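Local coordinates for protein alkylhalidase CmlS (Streptomyces venezuelae, PDB 3I3L) that is a flavin-dependent halogenase of chloramphenicol biosynthesis, carrying its FAD cofactor covalently bound through an aspartate, at residues A[228-236]-A[381-391]. Numbering follows the deposited sequence.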
loop_
_atom_site.group_PDB
_atom_site.type_symbol
_atom_site.label_atom_id
_atom_site.label_comp_id
_atom_site.label_asym_id
_atom_site.label_seq_id
_atom_site.Cartn_x
_atom_site.Cartn_y
_atom_site.Cartn_z
ATOM N N SER A 228 8.617 7.942 -11.979
ATOM C CA SER A 228 9.724 7.572 -11.071
ATOM C C SER A 228 10.915 7.212 -11.946
ATOM O O SER A 228 10.798 6.415 -12.864
ATOM C CB SER A 228 9.390 6.393 -10.163
ATOM O OG SER A 228 8.174 6.577 -9.450
ATOM N N ILE A 229 12.061 7.818 -11.658
ATOM C CA ILE A 229 13.181 7.834 -12.610
ATOM C C ILE A 229 14.481 7.627 -11.882
ATOM O O ILE A 229 14.822 8.366 -10.966
ATOM C CB ILE A 229 13.246 9.169 -13.352
ATOM C CG1 ILE A 229 11.882 9.473 -13.986
ATOM C CG2 ILE A 229 14.432 9.207 -14.361
ATOM C CD1 ILE A 229 11.830 10.765 -14.848
ATOM N N THR A 230 15.147 6.539 -12.223
ATOM C CA THR A 230 16.382 6.180 -11.569
ATOM C C THR A 230 17.561 7.027 -12.111
ATOM O O THR A 230 17.596 7.366 -13.283
ATOM C CB THR A 230 16.704 4.703 -11.701
ATOM O OG1 THR A 230 16.959 4.369 -13.079
ATOM C CG2 THR A 230 15.534 3.852 -11.154
ATOM N N PHE A 231 18.501 7.336 -11.227
ATOM C CA PHE A 231 19.836 7.870 -11.590
ATOM C C PHE A 231 20.854 7.262 -10.600
ATOM O O PHE A 231 20.502 6.374 -9.781
ATOM C CB PHE A 231 19.834 9.406 -11.546
ATOM C CG PHE A 231 19.739 9.996 -10.132
ATOM C CD1 PHE A 231 20.828 10.648 -9.567
ATOM C CD2 PHE A 231 18.523 9.986 -9.417
ATOM C CE1 PHE A 231 20.730 11.222 -8.297
ATOM C CE2 PHE A 231 18.404 10.563 -8.130
ATOM C CZ PHE A 231 19.517 11.146 -7.565
ATOM N N GLU A 232 22.104 7.746 -10.638
ATOM C CA GLU A 232 23.198 7.138 -9.888
ATOM C C GLU A 232 22.960 6.950 -8.415
ATOM O O GLU A 232 23.352 5.929 -7.877
ATOM C CB GLU A 232 24.521 7.984 -10.033
ATOM C CG GLU A 232 25.629 7.473 -8.999
ATOM C CD GLU A 232 27.037 8.127 -9.166
ATOM O OE1 GLU A 232 27.177 9.369 -9.001
ATOM O OE2 GLU A 232 28.011 7.376 -9.457
ATOM N N ASP A 233 22.411 7.982 -7.762
ATOM C CA ASP A 233 22.316 8.042 -6.315
ATOM C C ASP A 233 20.879 7.783 -5.813
ATOM O O ASP A 233 20.552 8.103 -4.640
ATOM C CB ASP A 233 22.774 9.429 -5.759
ATOM C CG ASP A 233 24.238 9.726 -6.011
ATOM O OD1 ASP A 233 25.088 8.840 -5.771
ATOM O OD2 ASP A 233 24.513 10.877 -6.419
ATOM N N GLY A 234 20.029 7.227 -6.657
ATOM C CA GLY A 234 18.615 6.946 -6.241
ATOM C C GLY A 234 17.562 7.210 -7.340
ATOM O O GLY A 234 17.781 6.812 -8.479
ATOM N N TRP A 235 16.401 7.785 -6.982
ATOM C CA TRP A 235 15.381 8.016 -7.973
ATOM C C TRP A 235 14.725 9.357 -7.816
ATOM O O TRP A 235 14.777 9.934 -6.714
ATOM C CB TRP A 235 14.350 6.846 -8.094
ATOM C CG TRP A 235 13.675 6.414 -6.807
ATOM C CD1 TRP A 235 14.144 5.485 -5.893
ATOM C CD2 TRP A 235 12.409 6.885 -6.294
ATOM N NE1 TRP A 235 13.266 5.398 -4.848
ATOM C CE2 TRP A 235 12.178 6.207 -5.082
ATOM C CE3 TRP A 235 11.430 7.754 -6.783
ATOM C CZ2 TRP A 235 11.013 6.417 -4.299
ATOM C CZ3 TRP A 235 10.260 7.975 -6.004
ATOM C CH2 TRP A 235 10.068 7.312 -4.785
ATOM N N VAL A 236 14.123 9.852 -8.911
ATOM C CA VAL A 236 13.418 11.136 -8.927
ATOM C C VAL A 236 11.915 10.937 -9.143
ATOM O O VAL A 236 11.538 10.170 -10.046
ATOM C CB VAL A 236 13.929 12.004 -10.120
ATOM C CG1 VAL A 236 13.119 13.299 -10.287
ATOM C CG2 VAL A 236 15.425 12.295 -9.967
ATOM N N ALA A 381 16.845 -2.456 -11.151
ATOM C CA ALA A 381 17.543 -1.217 -11.532
ATOM C C ALA A 381 19.046 -1.278 -11.254
ATOM O O ALA A 381 19.824 -0.589 -11.920
ATOM C CB ALA A 381 16.964 -0.017 -10.850
ATOM N N SER A 382 19.435 -2.090 -10.275
ATOM C CA SER A 382 20.827 -2.148 -9.851
ATOM C C SER A 382 21.743 -2.763 -10.945
ATOM O O SER A 382 22.951 -2.511 -10.945
ATOM C CB SER A 382 20.994 -2.888 -8.527
ATOM O OG SER A 382 20.774 -4.283 -8.714
ATOM N N PHE A 383 21.153 -3.521 -11.867
ATOM C CA PHE A 383 21.905 -4.102 -12.979
ATOM C C PHE A 383 22.404 -3.051 -13.961
ATOM O O PHE A 383 23.432 -3.243 -14.623
ATOM C CB PHE A 383 21.058 -5.148 -13.702
ATOM C CG PHE A 383 20.816 -6.377 -12.864
ATOM C CD1 PHE A 383 21.898 -7.074 -12.318
ATOM C CD2 PHE A 383 19.535 -6.827 -12.614
ATOM C CE1 PHE A 383 21.700 -8.219 -11.528
ATOM C CE2 PHE A 383 19.334 -7.968 -11.798
ATOM C CZ PHE A 383 20.408 -8.652 -11.264
ATOM N N THR A 384 21.709 -1.917 -14.048
ATOM C CA THR A 384 22.145 -0.891 -14.961
ATOM C C THR A 384 22.488 0.416 -14.278
ATOM O O THR A 384 22.897 1.368 -14.948
ATOM C CB THR A 384 21.163 -0.649 -16.083
ATOM O OG1 THR A 384 19.903 -0.286 -15.525
ATOM C CG2 THR A 384 21.036 -1.951 -16.952
ATOM N N GLU A 385 22.357 0.469 -12.957
ATOM C CA GLU A 385 22.811 1.676 -12.255
ATOM C C GLU A 385 24.163 1.379 -11.576
ATOM O O GLU A 385 24.466 0.230 -11.313
ATOM C CB GLU A 385 21.744 2.164 -11.225
ATOM C CG GLU A 385 20.485 2.749 -11.857
ATOM C CD GLU A 385 20.691 4.109 -12.529
ATOM O OE1 GLU A 385 21.772 4.744 -12.386
ATOM O OE2 GLU A 385 19.760 4.574 -13.242
ATOM N N PRO A 386 24.972 2.415 -11.296
ATOM C CA PRO A 386 26.312 2.187 -10.765
ATOM C C PRO A 386 26.285 1.583 -9.353
ATOM O O PRO A 386 25.204 1.493 -8.687
ATOM C CB PRO A 386 26.929 3.609 -10.711
ATOM C CG PRO A 386 25.795 4.582 -11.075
ATOM C CD PRO A 386 24.801 3.790 -11.813
ATOM N N ASP A 387 27.444 1.155 -8.881
ATOM C CA ASP A 387 27.495 0.540 -7.582
ATOM C C ASP A 387 27.709 1.619 -6.526
ATOM O O ASP A 387 28.775 1.646 -5.859
ATOM C CB ASP A 387 28.557 -0.563 -7.517
ATOM C CG ASP A 387 28.699 -1.147 -6.098
ATOM O OD1 ASP A 387 27.721 -1.086 -5.278
ATOM O OD2 ASP A 387 29.771 -1.656 -5.775
ATOM N N SER A 388 26.710 2.517 -6.388
ATOM C CA SER A 388 26.657 3.516 -5.322
ATOM C C SER A 388 26.089 2.921 -4.043
ATOM O O SER A 388 25.479 1.849 -4.064
ATOM C CB SER A 388 25.834 4.749 -5.782
ATOM O OG SER A 388 24.453 4.414 -5.811
ATOM N N GLU A 389 26.315 3.580 -2.911
ATOM C CA GLU A 389 25.724 3.150 -1.626
ATOM C C GLU A 389 24.173 3.028 -1.679
ATOM O O GLU A 389 23.600 2.099 -1.116
ATOM C CB GLU A 389 26.129 4.080 -0.476
ATOM C CG GLU A 389 25.808 3.445 0.898
ATOM C CD GLU A 389 26.468 4.161 2.074
ATOM O OE1 GLU A 389 26.318 3.675 3.227
ATOM O OE2 GLU A 389 27.178 5.186 1.857
ATOM N N PHE A 390 23.522 3.899 -2.440
ATOM C CA PHE A 390 22.090 3.772 -2.622
ATOM C C PHE A 390 21.689 2.381 -3.133
ATOM O O PHE A 390 20.916 1.698 -2.504
ATOM C CB PHE A 390 21.497 4.845 -3.567
ATOM C CG PHE A 390 19.995 4.813 -3.591
ATOM C CD1 PHE A 390 19.241 5.523 -2.645
ATOM C CD2 PHE A 390 19.324 4.020 -4.519
ATOM C CE1 PHE A 390 17.834 5.440 -2.629
ATOM C CE2 PHE A 390 17.890 3.959 -4.504
ATOM C CZ PHE A 390 17.179 4.688 -3.559
ATOM N N TRP A 391 22.219 2.001 -4.296
ATOM C CA TRP A 391 21.837 0.755 -4.936
ATOM C C TRP A 391 22.311 -0.474 -4.167
ATOM O O TRP A 391 21.612 -1.471 -4.086
ATOM C CB TRP A 391 22.251 0.747 -6.421
ATOM C CG TRP A 391 21.508 1.828 -7.144
ATOM C CD1 TRP A 391 21.991 3.039 -7.533
ATOM C CD2 TRP A 391 20.130 1.826 -7.466
ATOM N NE1 TRP A 391 20.979 3.806 -8.109
ATOM C CE2 TRP A 391 19.827 3.089 -8.069
ATOM C CE3 TRP A 391 19.109 0.930 -7.262
ATOM C CZ2 TRP A 391 18.543 3.442 -8.479
ATOM C CZ3 TRP A 391 17.821 1.282 -7.680
ATOM C CH2 TRP A 391 17.555 2.518 -8.280
#
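Trp391 points the N-H edge of its indole at the turn joining two strands, and NE1 donates to Phe231 O at 3.1 Å, with the acceptor 8° out of the ring plane. Phe231 O also accepts from Gly234 N, the bond that closes the turn. Beside it, Ser388 OG donates to Glu232 O at 2.8 Å, in the carbonyl plane. Phe390 lies with one face under Gly234, whose CA sits 3.5 Å from the ring centroid in a CH-pi contact. With CG anti to the backbone N (chi1 -172°), Phe390 reaches under the turn and also sets its CD2 edge over one face of the Trp391 indole, while Glu385 CB lies over the opposite face. A leucine in place of Trp391 would probably cost Phe231 O its side-chain donor and open a gap between Phe390 and Glu385. Farther along the strand, Thr230 OG1 donates to Glu385 OE2 at 2.8 Å, on the anti side of a carboxylate brought there by a side chain bent at chi2 (-71°); Gln100 NE2 also binds that oxygen. The side chain of Trp235, whose CD1 touches Phe390 CZ, lies about 7 Å from the bound FAD at nearest atoms. The arrangement is a type I turn of a beta hairpin, packed against the loop after helix 352-382 and the first turn of helix 389-394, with Ser388 at the N-cap.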